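Local coordinates for occlusion-derived virus envelope protein E66 (Autographa californica nucleopolyhedrovirus, PDB 3VSN) that cleaves non-sulfated chondroitin as a lyase of the viral envelope, is essential for oral infectivity, and may digest the chondroitin sulfate barrier of the midgut peritrophic matrix, at residues 422-427 and 595-600; 447-452 and 580-585. All blocks are in the same frame, centred on the assembly; numbering follows the deposited sequence.

Contact 1: 422-427 and 595-600; sequences TDTAGA and VKENNK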
ATOM      1  N   THR A 422      -0.034  16.144  13.918  1.00 13.91           N
ATOM      2  CA  THR A 422      -1.031  17.188  14.135  1.00 14.89           C
ATOM      3  C   THR A 422      -1.878  17.326  12.864  1.00 15.70           C
ATOM      4  O   THR A 422      -1.908  16.404  12.045  1.00 16.12           O
ATOM      5  CB  THR A 422      -0.376  18.539  14.495  1.00 14.90           C
ATOM      6  OG1 THR A 422       0.574  18.893  13.480  1.00 15.22           O
ATOM      7  CG2 THR A 422       0.323  18.467  15.855  1.00 14.93           C
ATOM      8  N   ASP A 423      -2.526  18.480  12.698  1.00 16.08           N
ATOM      9  CA  ASP A 423      -3.448  18.728  11.582  0.50 16.24           C
ATOM     10  C   ASP A 423      -2.824  18.493  10.210  1.00 16.00           C
ATOM     11  O   ASP A 423      -3.374  17.763   9.384  1.00 16.02           O
ATOM     12  CB  ASP A 423      -3.980  20.163  11.639  0.50 17.08           C
ATOM     13  CG  ASP A 423      -5.166  20.310  12.563  0.50 17.64           C
ATOM     14  OD1 ASP A 423      -5.538  19.323  13.226  0.50 18.07           O
ATOM     15  OD2 ASP A 423      -5.726  21.426  12.624  0.50 17.99           O
ATOM     16  N   THR A 424      -1.677  19.126   9.965  1.00 15.09           N
ATOM     17  CA  THR A 424      -1.052  19.093   8.642  1.00 14.56           C
ATOM     18  C   THR A 424       0.345  18.477   8.645  1.00 13.77           C
ATOM     19  O   THR A 424       0.950  18.309   7.587  1.00 13.67           O
ATOM     20  CB  THR A 424      -0.951  20.508   8.027  1.00 14.76           C
ATOM     21  OG1 THR A 424       0.027  21.274   8.742  1.00 15.11           O
ATOM     22  CG2 THR A 424      -2.300  21.230   8.065  1.00 14.90           C
ATOM     23  N   ALA A 425       0.851  18.141   9.827  1.00 12.87           N
ATOM     24  CA  ALA A 425       2.219  17.661   9.946  1.00 12.19           C
ATOM     25  C   ALA A 425       2.313  16.353  10.716  1.00 11.76           C
ATOM     26  O   ALA A 425       1.483  16.064  11.573  1.00 11.59           O
ATOM     27  CB  ALA A 425       3.096  18.728  10.589  1.00 12.15           C
ATOM     28  N   GLY A 426       3.334  15.566  10.399  1.00 11.43           N
ATOM     29  CA  GLY A 426       3.586  14.309  11.092  1.00 11.13           C
ATOM     30  C   GLY A 426       5.072  14.016  11.120  1.00 10.96           C
ATOM     31  O   GLY A 426       5.762  14.183  10.112  1.00 10.80           O
ATOM     32  N   ALA A 427       5.565  13.591  12.279  1.00 10.82           N
ATOM     33  CA  ALA A 427       6.962  13.207  12.430  1.00 10.68           C
ATOM     34  C   ALA A 427       7.080  11.738  12.803  1.00 10.57           C
ATOM     35  O   ALA A 427       6.238  11.201  13.525  1.00 10.42           O
ATOM     36  CB  ALA A 427       7.646  14.072  13.479  1.00 10.72           C
ATOM     37  N   VAL A 595       5.365  16.934  17.926  1.00 11.71           N
ATOM     38  CA  VAL A 595       4.996  17.913  16.907  1.00 12.01           C
ATOM     39  C   VAL A 595       4.024  18.913  17.516  1.00 12.36           C
ATOM     40  O   VAL A 595       3.094  18.524  18.223  1.00 12.37           O
ATOM     41  CB  VAL A 595       4.361  17.251  15.661  1.00 12.01           C
ATOM     42  CG1 VAL A 595       3.915  18.305  14.651  1.00 11.97           C
ATOM     43  CG2 VAL A 595       5.350  16.297  15.006  1.00 11.88           C
ATOM     44  N   LYS A 596       4.256  20.196  17.246  1.00 12.77           N
ATOM     45  CA  LYS A 596       3.380  21.271  17.713  1.00 13.41           C
ATOM     46  C   LYS A 596       2.878  22.072  16.525  1.00 13.81           C
ATOM     47  O   LYS A 596       3.665  22.519  15.688  1.00 13.79           O
ATOM     48  CB  LYS A 596       4.118  22.188  18.700  1.00 13.39           C
ATOM     49  CG  LYS A 596       3.362  23.455  19.073  1.00 13.77           C
ATOM     50  CD  LYS A 596       4.078  24.252  20.152  1.00 13.91           C
ATOM     51  CE  LYS A 596       3.487  25.648  20.286  1.00 14.33           C
ATOM     52  NZ  LYS A 596       3.942  26.562  19.200  1.00 14.27           N
ATOM     53  N   GLU A 597       1.563  22.247  16.458  1.00 14.65           N
ATOM     54  CA  GLU A 597       0.943  23.021  15.397  1.00 15.84           C
ATOM     55  C   GLU A 597      -0.327  23.668  15.918  1.00 16.81           C
ATOM     56  O   GLU A 597      -1.204  22.995  16.473  1.00 16.52           O
ATOM     57  CB  GLU A 597       0.649  22.142  14.170  1.00 15.87           C
ATOM     58  CG  GLU A 597      -0.061  22.882  13.047  1.00 16.26           C
ATOM     59  CD  GLU A 597      -0.347  22.018  11.831  1.00 16.58           C
ATOM     60  OE1 GLU A 597      -0.389  20.772  11.944  1.00 16.35           O
ATOM     61  OE2 GLU A 597      -0.540  22.609  10.747  1.00 17.02           O
ATOM     62  N   ASN A 598      -0.412  24.983  15.720  1.00 18.13           N
ATOM     63  CA  ASN A 598      -1.495  25.796  16.262  1.00 19.45           C
ATOM     64  C   ASN A 598      -1.548  25.642  17.785  1.00 19.77           C
ATOM     65  O   ASN A 598      -0.546  25.898  18.452  1.00 20.87           O
ATOM     66  CB  ASN A 598      -2.826  25.469  15.566  1.00 19.83           C
ATOM     67  CG  ASN A 598      -2.764  25.703  14.064  1.00 20.46           C
ATOM     68  OD1 ASN A 598      -2.134  26.659  13.599  1.00 20.98           O
ATOM     69  ND2 ASN A 598      -3.410  24.832  13.297  1.00 20.54           N
ATOM     70  N   ASN A 599      -2.680  25.199  18.322  1.00 20.50           N
ATOM     71  CA  ASN A 599      -2.828  24.999  19.764  1.00 20.81           C
ATOM     72  C   ASN A 599      -2.811  23.516  20.159  1.00 20.08           C
ATOM     73  O   ASN A 599      -3.368  23.133  21.192  1.00 19.63           O
ATOM     74  CB  ASN A 599      -4.118  25.671  20.260  1.00 22.72           C
ATOM     75  CG  ASN A 599      -5.374  24.945  19.797  1.00 24.47           C
ATOM     76  OD1 ASN A 599      -5.393  24.304  18.739  1.00 26.16           O
ATOM     77  ND2 ASN A 599      -6.435  25.032  20.597  1.00 25.41           N
ATOM     78  N   LYS A 600      -2.184  22.688  19.330  1.00 18.57           N
ATOM     79  CA  LYS A 600      -2.173  21.244  19.546  1.00 18.12           C
ATOM     80  C   LYS A 600      -0.745  20.719  19.579  1.00 16.86           C
ATOM     81  O   LYS A 600       0.087  21.140  18.780  1.00 16.24           O
ATOM     82  CB  LYS A 600      -2.971  20.550  18.440  1.00 19.39           C
ATOM     83  CG  LYS A 600      -3.135  19.050  18.606  1.00 21.07           C
ATOM     84  CD  LYS A 600      -3.826  18.455  17.388  1.00 22.58           C
ATOM     85  CE  LYS A 600      -4.097  16.969  17.566  1.00 23.59           C
ATOM     86  NZ  LYS A 600      -2.830  16.183  17.579  1.00 24.86           N
TER
HETATM   87  O   HOH W   1      -3.181  21.157  14.820  1.00 20.81           O

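Contact 2: 447-452 and 580-585; sequences LFYDHG and VGNGVK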
ATOM      1  N   LEU A 447      10.055  14.442   8.985  1.00 10.78           N
ATOM      2  CA  LEU A 447       8.917  15.321   9.219  1.00 10.92           C
ATOM      3  C   LEU A 447       8.223  15.666   7.903  1.00 11.06           C
ATOM      4  O   LEU A 447       8.858  16.194   6.987  1.00 11.05           O
ATOM      5  CB  LEU A 447       9.358  16.600   9.951  1.00 10.80           C
ATOM      6  CG  LEU A 447       8.292  17.670  10.210  1.00 10.81           C
ATOM      7  CD1 LEU A 447       7.288  17.214  11.262  1.00 10.68           C
ATOM      8  CD2 LEU A 447       8.947  18.981  10.623  1.00 10.86           C
ATOM      9  N   PHE A 448       6.929  15.357   7.819  1.00 11.24           N
ATOM     10  CA  PHE A 448       6.092  15.772   6.687  1.00 11.43           C
ATOM     11  C   PHE A 448       5.309  17.025   7.074  1.00 11.43           C
ATOM     12  O   PHE A 448       4.782  17.113   8.188  1.00 11.32           O
ATOM     13  CB  PHE A 448       5.095  14.673   6.280  1.00 11.80           C
ATOM     14  CG  PHE A 448       5.727  13.426   5.713  1.00 12.25           C
ATOM     15  CD1 PHE A 448       6.338  13.437   4.463  1.00 12.30           C
ATOM     16  CD2 PHE A 448       5.669  12.226   6.415  1.00 12.62           C
ATOM     17  CE1 PHE A 448       6.907  12.282   3.939  1.00 12.60           C
ATOM     18  CE2 PHE A 448       6.233  11.064   5.895  1.00 12.82           C
ATOM     19  CZ  PHE A 448       6.858  11.095   4.657  1.00 12.87           C
ATOM     20  N   TYR A 449       5.221  17.979   6.151  1.00 11.35           N
ATOM     21  CA  TYR A 449       4.474  19.224   6.358  1.00 11.58           C
ATOM     22  C   TYR A 449       4.019  19.765   4.997  1.00 11.59           C
ATOM     23  O   TYR A 449       4.360  19.195   3.963  1.00 11.53           O
ATOM     24  CB  TYR A 449       5.363  20.253   7.079  1.00 11.76           C
ATOM     25  CG  TYR A 449       6.626  20.573   6.310  1.00 11.88           C
ATOM     26  CD1 TYR A 449       7.781  19.798   6.466  1.00 12.02           C
ATOM     27  CD2 TYR A 449       6.660  21.628   5.397  1.00 12.00           C
ATOM     28  CE1 TYR A 449       8.933  20.075   5.739  1.00 11.99           C
ATOM     29  CE2 TYR A 449       7.804  21.910   4.668  1.00 12.07           C
ATOM     30  CZ  TYR A 449       8.936  21.139   4.847  1.00 12.05           C
ATOM     31  OH  TYR A 449      10.074  21.431   4.128  1.00 12.54           O
ATOM     32  N   ASP A 450       3.251  20.853   4.980  1.00 11.83           N
ATOM     33  CA  ASP A 450       2.913  21.503   3.710  1.00 12.26           C
ATOM     34  C   ASP A 450       4.008  22.531   3.386  1.00 12.15           C
ATOM     35  O   ASP A 450       4.146  23.491   4.134  1.00 12.19           O
ATOM     36  CB  ASP A 450       1.544  22.198   3.802  1.00 12.55           C
ATOM     37  CG  ASP A 450       0.406  21.237   4.147  1.00 12.97           C
ATOM     38  OD1 ASP A 450       0.414  20.075   3.693  1.00 13.09           O
ATOM     39  OD2 ASP A 450      -0.526  21.658   4.857  1.00 13.52           O
ATOM     40  N   HIS A 451       4.796  22.367   2.313  1.00 12.07           N
ATOM     41  CA  HIS A 451       4.671  21.322   1.293  1.00 12.02           C
ATOM     42  C   HIS A 451       5.982  20.608   1.092  1.00 11.78           C
ATOM     43  O   HIS A 451       6.607  20.704   0.022  1.00 11.66           O
ATOM     44  CB  HIS A 451       4.248  21.943  -0.033  1.00 12.58           C
ATOM     45  CG  HIS A 451       2.917  22.654   0.015  1.00 13.12           C
ATOM     46  ND1 HIS A 451       1.783  22.091  -0.437  1.00 13.41           N
ATOM     47  CD2 HIS A 451       2.572  23.923   0.474  1.00 13.56           C
ATOM     48  CE1 HIS A 451       0.760  22.951  -0.273  1.00 13.71           C
ATOM     49  NE2 HIS A 451       1.245  24.071   0.285  1.00 13.97           N
ATOM     50  N   GLY A 452       6.431  19.886   2.110  1.00 11.45           N
ATOM     51  CA  GLY A 452       7.722  19.226   2.019  1.00 11.24           C
ATOM     52  C   GLY A 452       7.982  18.175   3.072  1.00 10.97           C
ATOM     53  O   GLY A 452       7.086  17.783   3.815  1.00 10.69           O
ATOM     54  N   VAL A 580       9.744  24.601  10.940  1.00 12.60           N
ATOM     55  CA  VAL A 580       9.391  24.698   9.521  1.00 12.97           C
ATOM     56  C   VAL A 580       9.256  26.159   9.092  1.00 13.19           C
ATOM     57  O   VAL A 580       9.519  26.502   7.940  1.00 13.08           O
ATOM     58  CB  VAL A 580       8.093  23.919   9.193  1.00 13.00           C
ATOM     59  CG1 VAL A 580       7.766  24.020   7.714  1.00 13.10           C
ATOM     60  CG2 VAL A 580       8.228  22.458   9.596  1.00 12.95           C
ATOM     61  N   GLY A 581       8.853  27.010  10.034  1.00 13.45           N
ATOM     62  CA  GLY A 581       8.719  28.441   9.787  1.00 14.15           C
ATOM     63  C   GLY A 581       7.325  28.836   9.340  1.00 14.57           C
ATOM     64  O   GLY A 581       7.088  29.993   9.002  1.00 14.92           O
ATOM     65  N   ASN A 582       6.408  27.868   9.338  1.00 14.89           N
ATOM     66  CA  ASN A 582       5.028  28.079   8.893  1.00 15.27           C
ATOM     67  C   ASN A 582       4.009  27.819  10.006  1.00 15.20           C
ATOM     68  O   ASN A 582       2.807  27.745   9.746  1.00 15.81           O
ATOM     69  CB  ASN A 582       4.719  27.173   7.687  1.00 15.55           C
ATOM     70  CG  ASN A 582       4.648  25.698   8.065  1.00 15.83           C
ATOM     71  OD1 ASN A 582       5.069  25.306   9.156  1.00 15.93           O
ATOM     72  ND2 ASN A 582       4.112  24.874   7.165  1.00 16.06           N
ATOM     73  N   GLY A 583       4.493  27.662  11.237  1.00 14.64           N
ATOM     74  CA  GLY A 583       3.627  27.322  12.370  1.00 14.02           C
ATOM     75  C   GLY A 583       3.830  25.908  12.904  1.00 13.59           C
ATOM     76  O   GLY A 583       3.333  25.568  13.979  1.00 14.04           O
ATOM     77  N   VAL A 584       4.556  25.080  12.155  1.00 12.79           N
ATOM     78  CA  VAL A 584       4.854  23.707  12.572  1.00 12.01           C
ATOM     79  C   VAL A 584       6.242  23.650  13.201  1.00 11.52           C
ATOM     80  O   VAL A 584       7.223  24.099  12.595  1.00 11.34           O
ATOM     81  CB  VAL A 584       4.802  22.718  11.379  1.00 12.05           C
ATOM     82  CG1 VAL A 584       5.282  21.331  11.797  1.00 11.93           C
ATOM     83  CG2 VAL A 584       3.395  22.646  10.788  1.00 12.03           C
ATOM     84  N   LYS A 585       6.310  23.119  14.421  1.00 10.94           N
ATOM     85  CA  LYS A 585       7.575  22.834  15.092  1.00 10.64           C
ATOM     86  C   LYS A 585       7.607  21.353  15.441  1.00 10.47           C
ATOM     87  O   LYS A 585       6.575  20.767  15.778  1.00 10.50           O
ATOM     88  CB  LYS A 585       7.723  23.656  16.379  1.00 10.52           C
ATOM     89  CG  LYS A 585       7.987  25.149  16.187  1.00 10.41           C
ATOM     90  CD  LYS A 585       8.166  25.834  17.539  1.00 10.40           C
ATOM     91  CE  LYS A 585       8.458  27.327  17.408  1.00 10.49           C
ATOM     92  NZ  LYS A 585       8.868  27.911  18.722  1.00 10.30           N
TER
HETATM   93  O   HOH W   2       2.307  22.213   7.376  1.00 14.92           O

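Contact 1: 422-427 and 595-600
T422 turns its side chain to E597, and its hydroxyl OG1 donates to OE1 at 2.6 Å. The bond reaches OE1 from the anti side of the carboxylate, 16° out of its plane. The rotation about CA-CB (chi1 55°) sets OG1 of T422 between its own backbone N and carbonyl carbon, where it meets OE1. The same rotation sends the methyl CG2 to pack near the carbonyl O and CG1 of V595. D423 follows and is exposed. Its backbone N makes a weak bond to a water that also donates to the carbonyl O of E597. A glycerol, probably from the crystallisation liquor, is hydrogen-bonded to T422 O.

T424 approaches both carboxylate oxygens. Its backbone N meets OE1 of E597 at 2.9 Å, nearly straight at 173°, on the syn side. Its OG1 lies beside OE2 at 2.5 Å, an unusually short distance whose exact value is doubtful. Two donors from one turn, T422 OG1 and T424 N, thus grip OE1 of a buried carboxylate, which would probably favour its charged form. E597 gets there with an extended chain.

This turn joins strands 414-421 and 426-434 of one antiparallel sheet of the beta-sandwich domain. It is tied by T422 N to A425 O, 2.8 Å. The partner is a hairpin of another sheet, with a type II' turn from E597 to K600.

Beyond the polar cluster the contact becomes apolar. A425 CB stands 4.2 Å from V595 CG1. A427 CB comes closer to the other branch, with V595 CG2 at 3.5 Å.

Contact 2: 447-452 and 580-585
Y449 and V580 meet where two hairpin turns, one from each of two antiparallel sheets of the beta-sandwich domain, come together. The first turn joins strands 440-449 and 452-461. It is a tight two-residue hairpin: Y449 and G452 bond to each other in both directions, and the peptide before H451 is cis. The second turn joins strands 575-579 and 584-589. It is closed by V580 N to V584 O, 3.1 Å.

V580 CG1 sits over one face of the Y449 ring, a CH-pi contact 3.8 Å from the centroid and 24° off the ring normal. It is offset toward the rim, and its nearest ring atom is CD2 of Y449 at 3.5 Å. The opposite face has the carbonyl O of G452 above it, also near the rim. The ring thus has a methyl on one face and a backbone oxygen on the other. The other branch of V580, CG2, packs on CD2 of L447 at 3.7 Å.

Toward the solvent the contact turns polar. The first torsion of N582 (chi1 70°) folds the amide back over its own backbone, so that OD1 faces V584 N. OD1 accepts from that N at 3.1 Å, which makes an Asx turn and fixes the amide. The amide's ND2 then lies 3.3 Å from the carbonyl O of D450. A water links the same edge of the contact, accepting from D450 N at 2.9 Å and from N582 ND2.

Neighbouring elements complete the surroundings. Y449 OH is hydrogen-bonded to D563, and D450 forms a salt bridge with K330. The Y449 side chain also touches strand 550-558, while L447 packs on V578 of strand 575-579.

In the fold
Contacts 1 and 2 are neighbours along the same interface between two antiparallel sheets, with centres about 9 Å apart. In one sheet, strands 426-434 and 440-449 lie side by side, and G426 O and F448 N are 2.8 Å apart, a probable hydrogen bond. In the other, strands 584-589 and 592-597 are adjacent, and K596 N probably bonds to K585 O, also at 2.8 Å. The turns touch as well: T424 CB packs 3.4 Å from D450 OD2. K330 serves both contacts, reaching T424 O and D450 OD1, and E626 pairs with both K585 and K596. Both contacts lie away from the catalytic residues. A glycerol, probably from the crystallisation liquor, lies beside contact 1.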